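Long-range contacts in DNA ligase-like protein Rv0938/MT0965 (PDB 2IRX), which probably joins broken DNA ends with Ku in bacterial non-homologous end joining, this chain being its primase-polymerase domain with GTP and manganese bound: residues A[53-58]-A[65-70]; A[110-115]-A[247-252]; A[135-140]-A[182-187]. All blocks are in the same frame, centred on the assembly; numbering follows the deposited sequence.

Contact 1: residues A[53-58]-A[65-70]; sequences TRKRWP and AFFEKQ. With GTP (guanosine-5'-triphosphate), chain C.
Two bends in its chain, chi2 83° and chi3 61°, curl Arg54 back so that its guanidinium lies over the neighbouring strand, while Glu68, with CG anti to the backbone N (chi1 -171°), extends its carboxylate between Arg54 and Arg56. Arg54 NH2 meets Glu68 OE2 at 2.7 Å on the anti lone pair, and Arg56 NH1 meets Glu68 OE1 at 2.7 Å on the syn lone pair, with Glu68 OE1 in the plane of the Arg56 guanidinium. Both carboxylate oxygens are thus held by arginines, and a water links Arg54 NE to Glu68 OE2. In its own plane the Arg54 guanidinium also donates through NH1 to Lys69 O (2.9 Å) and through NH2 to Gln70 O (3.0 Å), which clasps the chain just past strand 66-68.

The other side of the sheet carries Lys55 and Phe67. Thr53 CG2 sits over the centre of one face of the Phe67 ring, 3.5 Å from the centroid, and the guanine of GTP lies over the opposite face, with Phe67 CD2 3.3 Å from GTP C2. Lys55, extended beyond CG, sends NZ to GTP N7 at 2.9 Å. Farther along, Ala65 CB rests over the five-membered ring of Trp57. Paired backbone bonds at Arg54–Glu68 and Arg56–Phe66 complete an antiparallel beta hairpin, one face tied by salt bridges and the other forming the base-binding wall of the polymerase's nucleotide pocket.

Contact 2: residues A[110-115]-A[247-252]; sequences ALEVHV and RGRTHP. With GTP (guanosine-5'-triphosphate), chain C.
Glu112 and Arg247 meet in a buried salt-bridge network on the phosphate side of the nucleotide pocket. Leu111 and Glu112 form a classic beta bulge opposite Lys55, and Glu112 reaches across to Gly248, the centre of an inverse gamma turn. Glu112 OE2 takes three hydrogen bonds: from Gly248 N at 2.9 Å, nearly straight (164°) and on the anti side, and from NE (2.9 Å) and NH1 of Arg247, which come from above the carboxylate plane. Both Arg247 nitrogens therefore grip this one oxygen side-on, with guanidinium and carboxylate planes 74° apart. Arg249 NH1 adds a second salt bridge to the same atom and also donates to Gly248 O.

The other oxygen, Glu112 OE1, accepts from His114 NE2 at 2.8 Å and from a water that also donates to GTP O1A and accepts from Arg249 NH1. Held in this way, His114 turns ND1 to the ribose, where it shares a hydrogen bond with GTP O2'. Arg247 also serves the triphosphate: NH1 donates to GTP O1A, and NH2 is shared between Ser175 O and the beta-phosphate. Arg249 NE is taken by Ser177. The bond from Arg247 NH2 to GTP O2B is 2.7 Å long, with an angle of 154° at the hydrogen.

Contact 3: residues A[135-140]-A[182-187]; sequences TRLVFD and LYTPLD. With MN (manganese (II) ion), chain B; GTP (guanosine-5'-triphosphate), chain C.
Val138 overlaps one face of the Tyr183 ring with its CG2, 4.0 Å from the centroid and displaced toward the rim. The two residues form a non-hydrogen-bonded pair in the antiparallel pairing of strands 129-143 and 180-186, within the mixed beta-sheet that carries the metal site of this primase-polymerase domain. With CG2 anti to the backbone N of Val138, the methyl is directed against Tyr183 CE1 at 3.6 Å. Arg136 runs beside the same tyrosine, pointing the same way, and brings NE to 3.7 Å from Tyr183 CE1, its guanidinium turned 82° from the ring. Its charged end continues to Asp291, while a water bonded to Tyr183 OH reaches Arg136 NH2 only weakly.

Leu137, Phe139, Leu182 and Thr184 occupy the other side of the sheet. Leu137 CG meets Leu186 CD2 at 4.0 Å, the two leucines crossing at about a right angle. Helix 192-209 packs on Leu137 and Phe139, and helix 149-164 on Phe139, Leu182 and Thr184. Reciprocal backbone bonds join Leu137 to Thr184 and Phe139 to Leu182, and Leu186 N adds another to Thr135 O.

The strand then delivers Asp140 to the manganese, which also binds Asp142, two waters and GTP. Gln233 NE2 is hydrogen-bonded to Asp140 OD2, and a metal-bound water lies 2.7 Å from the same Asp140 OD2, while Asp140 OD1 binds the manganese at 2.2 Å.

The three contacts surround one GTP, and each touches a different part of it: contact 1 holds the base, contact 2 the ribose hydroxyl and the alpha- and beta-phosphates, and contact 3 the metal that clasps the beta- and gamma-phosphates. Contacts 1 and 2, with centres about 10 Å apart, share a sheet in which strand 53-56 lies beside strand 112-115; Thr53 O and His114 N, 2.8 Å apart, probably hydrogen-bond. Contact 3 belongs to another sheet across the chain's centre, its centre about 24 Å from that of contact 1. It touches contact 2 by packing, Val115 CG2 to Arg136 NH2 at 3.6 Å. The nucleotide thus bridges two sheets.

Contact 1: residues A[53-58]-A[65-70]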
loop_
_atom_site.group_PDB
_atom_site.type_symbol
_atom_site.label_atom_id
_atom_site.label_comp_id
_atom_site.label_asym_id
_atom_site.label_seq_id
_atom_site.Cartn_x
_atom_site.Cartn_y
_atom_site.Cartn_z
ATOM N N THR A 53 5.662 -0.112 8.362
ATOM C CA THR A 53 6.828 -0.909 7.996
ATOM C C THR A 53 7.570 -0.182 6.854
ATOM O O THR A 53 6.950 0.235 5.870
ATOM C CB THR A 53 6.407 -2.334 7.571
ATOM O OG1 THR A 53 5.791 -2.997 8.688
ATOM C CG2 THR A 53 7.613 -3.165 7.075
ATOM N N ARG A 54 8.881 -0.032 7.015
ATOM C CA ARG A 54 9.743 0.693 6.071
ATOM C C ARG A 54 10.559 -0.319 5.260
ATOM O O ARG A 54 11.424 -1.058 5.814
ATOM C CB ARG A 54 10.697 1.649 6.824
ATOM C CG ARG A 54 10.068 2.883 7.521
ATOM C CD ARG A 54 9.496 2.570 8.928
ATOM N NE ARG A 54 10.539 2.094 9.833
ATOM C CZ ARG A 54 10.380 1.140 10.748
ATOM N NH1 ARG A 54 9.203 0.539 10.887
ATOM N NH2 ARG A 54 11.411 0.777 11.531
ATOM N N LYS A 55 10.318 -0.365 3.956
ATOM C CA LYS A 55 11.254 -1.060 3.080
ATOM C C LYS A 55 12.324 -0.067 2.583
ATOM O O LYS A 55 12.038 0.868 1.795
ATOM C CB LYS A 55 10.543 -1.774 1.938
ATOM C CG LYS A 55 11.374 -2.905 1.305
ATOM C CD LYS A 55 10.516 -3.782 0.381
ATOM C CE LYS A 55 11.396 -4.843 -0.316
ATOM N NZ LYS A 55 10.560 -5.809 -1.167
ATOM N N ARG A 56 13.554 -0.307 3.032
ATOM C CA ARG A 56 14.656 0.620 2.828
ATOM C C ARG A 56 15.690 0.134 1.824
ATOM O O ARG A 56 16.043 -1.044 1.788
ATOM C CB ARG A 56 15.345 0.959 4.166
ATOM C CG ARG A 56 14.340 1.543 5.240
ATOM C CD ARG A 56 15.057 1.678 6.595
ATOM N NE ARG A 56 16.189 2.603 6.523
ATOM C CZ ARG A 56 17.161 2.700 7.438
ATOM N NH1 ARG A 56 17.165 1.922 8.539
ATOM N NH2 ARG A 56 18.135 3.596 7.258
ATOM N N TRP A 57 16.159 1.073 1.005
ATOM C CA TRP A 57 17.263 0.856 0.068
ATOM C C TRP A 57 18.330 1.939 0.336
ATOM O O TRP A 57 18.425 2.924 -0.415
ATOM C CB TRP A 57 16.744 1.005 -1.367
ATOM C CG TRP A 57 16.005 -0.178 -1.969
ATOM C CD1 TRP A 57 16.535 -1.133 -2.817
ATOM C CD2 TRP A 57 14.600 -0.481 -1.855
ATOM N NE1 TRP A 57 15.546 -2.015 -3.219
ATOM C CE2 TRP A 57 14.354 -1.644 -2.643
ATOM C CE3 TRP A 57 13.531 0.096 -1.148
ATOM C CZ2 TRP A 57 13.078 -2.238 -2.740
ATOM C CZ3 TRP A 57 12.250 -0.501 -1.252
ATOM C CH2 TRP A 57 12.045 -1.652 -2.039
ATOM N N PRO A 58 19.126 1.784 1.413
ATOM C CA PRO A 58 20.075 2.845 1.801
ATOM C C PRO A 58 21.082 3.242 0.692
ATOM O O PRO A 58 21.564 4.377 0.664
ATOM C CB PRO A 58 20.849 2.228 2.979
ATOM C CG PRO A 58 19.964 1.089 3.497
ATOM C CD PRO A 58 19.197 0.594 2.293
ATOM N N ALA A 65 17.965 -4.308 -0.225
ATOM C CA ALA A 65 16.867 -3.723 0.536
ATOM C C ALA A 65 16.623 -4.593 1.773
ATOM O O ALA A 65 17.024 -5.761 1.807
ATOM C CB ALA A 65 15.607 -3.705 -0.323
ATOM N N PHE A 66 15.927 -4.035 2.755
ATOM C CA PHE A 66 15.410 -4.813 3.862
ATOM C C PHE A 66 14.049 -4.248 4.305
ATOM O O PHE A 66 13.734 -3.069 4.085
ATOM C CB PHE A 66 16.436 -4.900 5.018
ATOM C CG PHE A 66 16.932 -3.565 5.485
ATOM C CD1 PHE A 66 16.275 -2.899 6.530
ATOM C CD2 PHE A 66 18.018 -2.946 4.855
ATOM C CE1 PHE A 66 16.713 -1.648 6.992
ATOM C CE2 PHE A 66 18.482 -1.679 5.300
ATOM C CZ PHE A 66 17.829 -1.025 6.361
ATOM N N PHE A 67 13.258 -5.113 4.927
ATOM C CA PHE A 67 11.906 -4.798 5.315
ATOM C C PHE A 67 11.986 -4.559 6.826
ATOM O O PHE A 67 12.044 -5.517 7.628
ATOM C CB PHE A 67 11.059 -6.015 4.955
ATOM C CG PHE A 67 9.589 -5.753 4.816
ATOM C CD1 PHE A 67 9.097 -4.865 3.850
ATOM C CD2 PHE A 67 8.687 -6.479 5.616
ATOM C CE1 PHE A 67 7.704 -4.645 3.703
ATOM C CE2 PHE A 67 7.287 -6.306 5.457
ATOM C CZ PHE A 67 6.796 -5.376 4.509
ATOM N N GLU A 68 12.010 -3.285 7.213
ATOM C CA GLU A 68 12.299 -2.940 8.606
ATOM C C GLU A 68 11.016 -2.677 9.382
ATOM O O GLU A 68 10.234 -1.793 9.026
ATOM C CB GLU A 68 13.236 -1.756 8.676
ATOM C CG GLU A 68 13.760 -1.446 10.064
ATOM C CD GLU A 68 14.457 -0.088 10.054
ATOM O OE1 GLU A 68 15.596 -0.030 9.609
ATOM O OE2 GLU A 68 13.837 0.939 10.424
ATOM N N LYS A 69 10.781 -3.477 10.419
ATOM C CA LYS A 69 9.552 -3.360 11.220
ATOM C C LYS A 69 9.859 -2.672 12.540
ATOM O O LYS A 69 9.363 -1.569 12.812
ATOM C CB LYS A 69 8.938 -4.747 11.459
ATOM C CG LYS A 69 8.475 -5.468 10.164
ATOM C CD LYS A 69 7.965 -6.880 10.473
ATOM C CE LYS A 69 7.596 -7.605 9.157
ATOM N NZ LYS A 69 7.200 -9.057 9.403
ATOM N N GLN A 70 10.701 -3.318 13.355
ATOM C CA GLN A 70 11.163 -2.733 14.617
ATOM C C GLN A 70 11.759 -1.333 14.443
ATOM O O GLN A 70 12.611 -1.081 13.568
ATOM C CB GLN A 70 12.173 -3.658 15.327
ATOM C CG GLN A 70 12.753 -3.045 16.623
ATOM C CD GLN A 70 11.730 -2.955 17.751
ATOM O OE1 GLN A 70 10.806 -3.770 17.839
ATOM N NE2 GLN A 70 11.898 -1.961 18.624
HETATM P PG GTP C . 3.420 -6.215 -7.600
HETATM O O1G GTP C . 2.460 -5.384 -8.362
HETATM O O2G GTP C . 2.825 -7.560 -7.238
HETATM O O3G GTP C . 4.745 -6.341 -8.302
HETATM O O3B GTP C . 3.735 -5.334 -6.270
HETATM P PB GTP C . 3.179 -5.519 -4.778
HETATM O O1B GTP C . 1.776 -6.032 -4.750
HETATM O O2B GTP C . 3.256 -4.224 -4.066
HETATM O O3A GTP C . 4.110 -6.691 -4.233
HETATM P PA GTP C . 5.323 -6.726 -3.173
HETATM O O1A GTP C . 6.011 -5.390 -3.071
HETATM O O2A GTP C . 6.207 -7.852 -3.657
HETATM O "O5'" GTP C . 4.614 -7.107 -1.801
HETATM C "C5'" GTP C . 3.809 -8.281 -1.638
HETATM C "C4'" GTP C . 3.582 -8.538 -0.141
HETATM O "O4'" GTP C . 4.795 -8.684 0.597
HETATM C "C3'" GTP C . 2.839 -7.397 0.528
HETATM O "O3'" GTP C . 2.103 -8.008 1.554
HETATM C "C2'" GTP C . 3.956 -6.539 1.141
HETATM O "O2'" GTP C . 3.637 -5.708 2.249
HETATM C "C1'" GTP C . 4.983 -7.594 1.518
HETATM N N9 GTP C . 6.407 -7.283 1.304
HETATM C C8 GTP C . 7.002 -6.537 0.318
HETATM N N7 GTP C . 8.338 -6.624 0.498
HETATM C C5 GTP C . 8.588 -7.446 1.553
HETATM C C6 GTP C . 9.773 -7.897 2.149
HETATM O O6 GTP C . 10.872 -7.527 1.725
HETATM N N1 GTP C . 9.694 -8.775 3.227
HETATM C C2 GTP C . 8.470 -9.202 3.716
HETATM N N2 GTP C . 8.424 -10.030 4.769
HETATM N N3 GTP C . 7.293 -8.744 3.122
HETATM C C4 GTP C . 7.371 -7.879 2.053
HETATM O O HOH W 1 13.115 2.966 9.228
#

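Contact 2: residues A[110-115]-A[247-252]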
loop_
_atom_site.group_PDB
_atom_site.type_symbol
_atom_site.label_atom_id
_atom_site.label_comp_id
_atom_site.label_asym_id
_atom_site.label_seq_id
_atom_site.Cartn_x
_atom_site.Cartn_y
_atom_site.Cartn_z
ATOM N N ALA A 110 13.566 5.039 3.050
ATOM C CA ALA A 110 12.449 4.121 3.142
ATOM C C ALA A 110 11.582 4.399 1.933
ATOM O O ALA A 110 10.556 5.098 2.027
ATOM C CB ALA A 110 11.651 4.360 4.431
ATOM N N LEU A 111 12.032 3.896 0.772
ATOM C CA LEU A 111 11.322 4.157 -0.480
ATOM C C LEU A 111 9.874 3.703 -0.388
ATOM O O LEU A 111 8.983 4.380 -0.915
ATOM C CB LEU A 111 12.003 3.429 -1.649
ATOM C CG LEU A 111 13.451 3.871 -1.937
ATOM C CD1 LEU A 111 14.021 3.133 -3.177
ATOM C CD2 LEU A 111 13.578 5.409 -2.133
ATOM N N GLU A 112 9.648 2.554 0.259
ATOM C CA GLU A 112 8.290 2.014 0.384
ATOM C C GLU A 112 7.827 2.025 1.835
ATOM O O GLU A 112 8.581 1.647 2.767
ATOM C CB GLU A 112 8.204 0.573 -0.177
ATOM C CG GLU A 112 8.732 0.444 -1.620
ATOM C CD GLU A 112 8.451 -0.893 -2.257
ATOM O OE1 GLU A 112 8.061 -1.834 -1.525
ATOM O OE2 GLU A 112 8.594 -1.002 -3.506
ATOM N N VAL A 113 6.580 2.436 2.009
ATOM C CA VAL A 113 5.915 2.417 3.302
ATOM C C VAL A 113 4.778 1.395 3.174
ATOM O O VAL A 113 3.910 1.508 2.278
ATOM C CB VAL A 113 5.352 3.819 3.685
ATOM C CG1 VAL A 113 4.549 3.725 4.995
ATOM C CG2 VAL A 113 6.495 4.882 3.752
ATOM N N HIS A 114 4.843 0.373 4.016
ATOM C CA HIS A 114 3.846 -0.715 4.027
ATOM C C HIS A 114 3.019 -0.672 5.330
ATOM O O HIS A 114 3.575 -0.468 6.411
ATOM C CB HIS A 114 4.518 -2.073 3.847
ATOM C CG HIS A 114 5.174 -2.257 2.505
ATOM N ND1 HIS A 114 4.721 -3.164 1.569
ATOM C CD2 HIS A 114 6.254 -1.646 1.946
ATOM C CE1 HIS A 114 5.487 -3.113 0.492
ATOM N NE2 HIS A 114 6.425 -2.194 0.691
ATOM N N VAL A 115 1.706 -0.882 5.218
ATOM C CA VAL A 115 0.800 -0.825 6.394
ATOM C C VAL A 115 -0.264 -1.937 6.341
ATOM O O VAL A 115 -0.612 -2.431 5.226
ATOM C CB VAL A 115 0.089 0.575 6.539
ATOM C CG1 VAL A 115 1.101 1.711 6.810
ATOM C CG2 VAL A 115 -0.761 0.900 5.282
ATOM N N ARG A 247 7.955 3.228 -5.200
ATOM C CA ARG A 247 8.400 1.833 -5.306
ATOM C C ARG A 247 9.927 1.751 -5.405
ATOM O O ARG A 247 10.566 2.555 -6.070
ATOM C CB ARG A 247 7.831 1.149 -6.560
ATOM C CG ARG A 247 6.311 1.197 -6.692
ATOM C CD ARG A 247 5.572 0.648 -5.487
ATOM N NE ARG A 247 6.094 -0.603 -4.923
ATOM C CZ ARG A 247 5.407 -1.739 -4.739
ATOM N NH1 ARG A 247 6.011 -2.760 -4.129
ATOM N NH2 ARG A 247 4.126 -1.884 -5.139
ATOM N N GLY A 248 10.479 0.730 -4.786
ATOM C CA GLY A 248 11.906 0.385 -4.949
ATOM C C GLY A 248 12.064 -0.490 -6.178
ATOM O O GLY A 248 12.247 -1.681 -6.054
ATOM N N ARG A 249 11.960 0.110 -7.359
ATOM C CA ARG A 249 12.049 -0.589 -8.648
ATOM C C ARG A 249 12.953 0.285 -9.505
ATOM O O ARG A 249 13.366 1.356 -9.044
ATOM C CB ARG A 249 10.651 -0.736 -9.305
ATOM C CG ARG A 249 9.589 -1.481 -8.472
ATOM C CD ARG A 249 9.950 -2.965 -8.338
ATOM N NE ARG A 249 8.906 -3.778 -7.697
ATOM C CZ ARG A 249 8.750 -3.963 -6.384
ATOM N NH1 ARG A 249 9.551 -3.360 -5.486
ATOM N NH2 ARG A 249 7.753 -4.753 -5.970
ATOM N N THR A 250 13.261 -0.158 -10.729
ATOM C CA THR A 250 14.185 0.550 -11.601
ATOM C C THR A 250 13.771 2.000 -11.828
ATOM O O THR A 250 14.622 2.873 -11.893
ATOM C CB THR A 250 14.324 -0.172 -12.955
ATOM O OG1 THR A 250 14.901 -1.461 -12.707
ATOM C CG2 THR A 250 15.282 0.566 -13.831
ATOM N N HIS A 251 12.461 2.232 -11.966
ATOM C CA HIS A 251 11.932 3.604 -12.060
ATOM C C HIS A 251 11.174 3.996 -10.786
ATOM O O HIS A 251 10.567 3.116 -10.132
ATOM C CB HIS A 251 11.056 3.773 -13.312
ATOM C CG HIS A 251 11.829 3.755 -14.607
ATOM N ND1 HIS A 251 11.277 4.145 -15.802
ATOM C CD2 HIS A 251 13.108 3.401 -14.882
ATOM C CE1 HIS A 251 12.175 4.019 -16.767
ATOM N NE2 HIS A 251 13.294 3.560 -16.234
ATOM N N PRO A 252 11.217 5.294 -10.418
ATOM C CA PRO A 252 10.507 5.780 -9.212
ATOM C C PRO A 252 8.995 5.903 -9.495
ATOM O O PRO A 252 8.424 7.008 -9.569
ATOM C CB PRO A 252 11.174 7.142 -8.946
ATOM C CG PRO A 252 11.504 7.641 -10.353
ATOM C CD PRO A 252 11.979 6.382 -11.073
HETATM P PG GTP C . 3.420 -6.215 -7.600
HETATM O O1G GTP C . 2.460 -5.384 -8.362
HETATM O O2G GTP C . 2.825 -7.560 -7.238
HETATM O O3G GTP C . 4.745 -6.341 -8.302
HETATM O O3B GTP C . 3.735 -5.334 -6.270
HETATM P PB GTP C . 3.179 -5.519 -4.778
HETATM O O1B GTP C . 1.776 -6.032 -4.750
HETATM O O2B GTP C . 3.256 -4.224 -4.066
HETATM O O3A GTP C . 4.110 -6.691 -4.233
HETATM P PA GTP C . 5.323 -6.726 -3.173
HETATM O O1A GTP C . 6.011 -5.390 -3.071
HETATM O O2A GTP C . 6.207 -7.852 -3.657
HETATM O "O5'" GTP C . 4.614 -7.107 -1.801
HETATM C "C5'" GTP C . 3.809 -8.281 -1.638
HETATM C "C4'" GTP C . 3.582 -8.538 -0.141
HETATM O "O4'" GTP C . 4.795 -8.684 0.597
HETATM C "C3'" GTP C . 2.839 -7.397 0.528
HETATM O "O3'" GTP C . 2.103 -8.008 1.554
HETATM C "C2'" GTP C . 3.956 -6.539 1.141
HETATM O "O2'" GTP C . 3.637 -5.708 2.249
HETATM C "C1'" GTP C . 4.983 -7.594 1.518
HETATM N N9 GTP C . 6.407 -7.283 1.304
HETATM C C8 GTP C . 7.002 -6.537 0.318
HETATM N N7 GTP C . 8.338 -6.624 0.498
HETATM C C5 GTP C . 8.588 -7.446 1.553
HETATM C C6 GTP C . 9.773 -7.897 2.149
HETATM O O6 GTP C . 10.872 -7.527 1.725
HETATM N N1 GTP C . 9.694 -8.775 3.227
HETATM C C2 GTP C . 8.470 -9.202 3.716
HETATM N N2 GTP C . 8.424 -10.030 4.769
HETATM N N3 GTP C . 7.293 -8.744 3.122
HETATM C C4 GTP C . 7.371 -7.879 2.053
HETATM O O HOH W 2 8.432 -4.298 -2.660
#

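Contact 3: residues A[135-140]-A[182-187]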
loop_
_atom_site.group_PDB
_atom_site.type_symbol
_atom_site.label_atom_id
_atom_site.label_comp_id
_atom_site.label_asym_id
_atom_site.label_seq_id
_atom_site.Cartn_x
_atom_site.Cartn_y
_atom_site.Cartn_z
ATOM N N THR A 135 -10.373 -1.477 8.771
ATOM C CA THR A 135 -11.136 -0.295 8.327
ATOM C C THR A 135 -11.392 -0.318 6.823
ATOM O O THR A 135 -12.228 0.423 6.300
ATOM C CB THR A 135 -10.458 1.038 8.720
ATOM O OG1 THR A 135 -9.357 1.296 7.844
ATOM C CG2 THR A 135 -9.978 0.999 10.184
ATOM N N ARG A 136 -10.645 -1.167 6.130
ATOM C CA ARG A 136 -10.836 -1.359 4.701
ATOM C C ARG A 136 -10.456 -2.788 4.349
ATOM O O ARG A 136 -9.698 -3.423 5.092
ATOM C CB ARG A 136 -10.010 -0.340 3.897
ATOM C CG ARG A 136 -8.505 -0.413 4.124
ATOM C CD ARG A 136 -7.822 0.910 3.806
ATOM N NE ARG A 136 -6.380 0.735 3.867
ATOM C CZ ARG A 136 -5.497 1.696 4.124
ATOM N NH1 ARG A 136 -5.890 2.951 4.340
ATOM N NH2 ARG A 136 -4.200 1.388 4.167
ATOM N N LEU A 137 -10.984 -3.279 3.228
ATOM C CA LEU A 137 -10.478 -4.511 2.604
ATOM C C LEU A 137 -9.431 -4.138 1.550
ATOM O O LEU A 137 -9.518 -3.074 0.907
ATOM C CB LEU A 137 -11.582 -5.301 1.881
ATOM C CG LEU A 137 -12.881 -5.668 2.580
ATOM C CD1 LEU A 137 -13.907 -6.135 1.548
ATOM C CD2 LEU A 137 -12.611 -6.728 3.626
ATOM N N VAL A 138 -8.451 -5.005 1.371
ATOM C CA VAL A 138 -7.526 -4.890 0.244
ATOM C C VAL A 138 -7.452 -6.202 -0.562
ATOM O O VAL A 138 -7.474 -7.301 0.002
ATOM C CB VAL A 138 -6.077 -4.443 0.696
ATOM C CG1 VAL A 138 -5.346 -5.538 1.497
ATOM C CG2 VAL A 138 -5.200 -4.009 -0.536
ATOM N N PHE A 139 -7.320 -6.043 -1.876
ATOM C CA PHE A 139 -7.068 -7.149 -2.793
ATOM C C PHE A 139 -5.814 -6.809 -3.576
ATOM O O PHE A 139 -5.665 -5.702 -4.110
ATOM C CB PHE A 139 -8.250 -7.357 -3.743
ATOM C CG PHE A 139 -9.523 -7.770 -3.052
ATOM C CD1 PHE A 139 -9.858 -9.128 -2.927
ATOM C CD2 PHE A 139 -10.386 -6.808 -2.548
ATOM C CE1 PHE A 139 -11.053 -9.526 -2.258
ATOM C CE2 PHE A 139 -11.594 -7.178 -1.902
ATOM C CZ PHE A 139 -11.916 -8.543 -1.759
ATOM N N ASP A 140 -4.914 -7.773 -3.623
ATOM C CA ASP A 140 -3.645 -7.651 -4.298
ATOM C C ASP A 140 -3.744 -8.526 -5.562
ATOM O O ASP A 140 -3.776 -9.757 -5.490
ATOM C CB ASP A 140 -2.529 -8.085 -3.325
ATOM C CG ASP A 140 -1.131 -8.043 -3.946
ATOM O OD1 ASP A 140 -0.967 -7.525 -5.065
ATOM O OD2 ASP A 140 -0.164 -8.521 -3.291
ATOM N N LEU A 182 -6.733 -3.075 -4.932
ATOM C CA LEU A 182 -8.083 -2.571 -4.770
ATOM C C LEU A 182 -8.412 -2.370 -3.305
ATOM O O LEU A 182 -8.122 -3.240 -2.469
ATOM C CB LEU A 182 -9.109 -3.537 -5.409
ATOM C CG LEU A 182 -8.800 -4.054 -6.816
ATOM C CD1 LEU A 182 -9.804 -5.186 -7.183
ATOM C CD2 LEU A 182 -8.757 -2.921 -7.839
ATOM N N TYR A 183 -9.045 -1.233 -2.995
ATOM C CA TYR A 183 -9.410 -0.911 -1.618
ATOM C C TYR A 183 -10.896 -0.662 -1.495
ATOM O O TYR A 183 -11.473 0.024 -2.345
ATOM C CB TYR A 183 -8.666 0.340 -1.141
ATOM C CG TYR A 183 -7.174 0.120 -0.906
ATOM C CD1 TYR A 183 -6.702 -0.367 0.331
ATOM C CD2 TYR A 183 -6.237 0.387 -1.926
ATOM C CE1 TYR A 183 -5.324 -0.567 0.557
ATOM C CE2 TYR A 183 -4.862 0.207 -1.726
ATOM C CZ TYR A 183 -4.410 -0.264 -0.490
ATOM O OH TYR A 183 -3.080 -0.477 -0.300
ATOM N N THR A 184 -11.515 -1.212 -0.450
ATOM C CA THR A 184 -12.921 -0.912 -0.194
ATOM C C THR A 184 -13.089 -0.546 1.279
ATOM O O THR A 184 -12.713 -1.336 2.147
ATOM C CB THR A 184 -13.930 -2.007 -0.744
ATOM O OG1 THR A 184 -14.879 -2.432 0.252
ATOM C CG2 THR A 184 -13.252 -3.151 -1.427
ATOM N N PRO A 185 -13.587 0.680 1.550
ATOM C CA PRO A 185 -13.805 1.140 2.925
ATOM C C PRO A 185 -14.928 0.345 3.581
ATOM O O PRO A 185 -15.925 0.040 2.927
ATOM C CB PRO A 185 -14.205 2.616 2.758
ATOM C CG PRO A 185 -14.737 2.732 1.365
ATOM C CD PRO A 185 -13.990 1.699 0.553
ATOM N N LEU A 186 -14.728 -0.014 4.848
ATOM C CA LEU A 186 -15.731 -0.717 5.630
ATOM C C LEU A 186 -16.401 0.295 6.555
ATOM O O LEU A 186 -15.744 0.924 7.397
ATOM C CB LEU A 186 -15.108 -1.865 6.438
ATOM C CG LEU A 186 -14.464 -2.997 5.636
ATOM C CD1 LEU A 186 -13.596 -3.871 6.532
ATOM C CD2 LEU A 186 -15.521 -3.823 4.905
ATOM N N ASP A 187 -17.708 0.446 6.371
ATOM C CA ASP A 187 -18.514 1.415 7.114
ATOM C C ASP A 187 -18.655 1.024 8.579
ATOM O O ASP A 187 -18.536 1.872 9.468
ATOM C CB ASP A 187 -19.900 1.549 6.470
ATOM C CG ASP A 187 -19.856 2.229 5.104
ATOM O OD1 ASP A 187 -19.010 3.143 4.900
ATOM O OD2 ASP A 187 -20.689 1.855 4.240
HETATM MN MN MN B . 1.008 -7.741 -6.018
HETATM P PG GTP C . 3.420 -6.215 -7.600
HETATM O O1G GTP C . 2.460 -5.384 -8.362
HETATM O O2G GTP C . 2.825 -7.560 -7.238
HETATM O O3G GTP C . 4.745 -6.341 -8.302
HETATM O O3B GTP C . 3.735 -5.334 -6.270
HETATM P PB GTP C . 3.179 -5.519 -4.778
HETATM O O1B GTP C . 1.776 -6.032 -4.750
HETATM O O2B GTP C . 3.256 -4.224 -4.066
HETATM O O3A GTP C . 4.110 -6.691 -4.233
HETATM P PA GTP C . 5.323 -6.726 -3.173
HETATM O O1A GTP C . 6.011 -5.390 -3.071
HETATM O O2A GTP C . 6.207 -7.852 -3.657
HETATM O "O5'" GTP C . 4.614 -7.107 -1.801
HETATM C "C5'" GTP C . 3.809 -8.281 -1.638
HETATM C "C4'" GTP C . 3.582 -8.538 -0.141
HETATM O "O4'" GTP C . 4.795 -8.684 0.597
HETATM C "C3'" GTP C . 2.839 -7.397 0.528
HETATM O "O3'" GTP C . 2.103 -8.008 1.554
HETATM C "C2'" GTP C . 3.956 -6.539 1.141
HETATM O "O2'" GTP C . 3.637 -5.708 2.249
HETATM C "C1'" GTP C . 4.983 -7.594 1.518
HETATM N N9 GTP C . 6.407 -7.283 1.304
HETATM C C8 GTP C . 7.002 -6.537 0.318
HETATM N N7 GTP C . 8.338 -6.624 0.498
HETATM C C5 GTP C . 8.588 -7.446 1.553
HETATM C C6 GTP C . 9.773 -7.897 2.149
HETATM O O6 GTP C . 10.872 -7.527 1.725
HETATM N N1 GTP C . 9.694 -8.775 3.227
HETATM C C2 GTP C . 8.470 -9.202 3.716
HETATM N N2 GTP C . 8.424 -10.030 4.769
HETATM N N3 GTP C . 7.293 -8.744 3.122
HETATM C C4 GTP C . 7.371 -7.879 2.053
HETATM O O HOH W 3 -2.198 -0.552 2.424
HETATM O O HOH W 4 1.920 -9.304 -4.829
HETATM O O HOH W 5 -0.165 -6.140 -7.546
#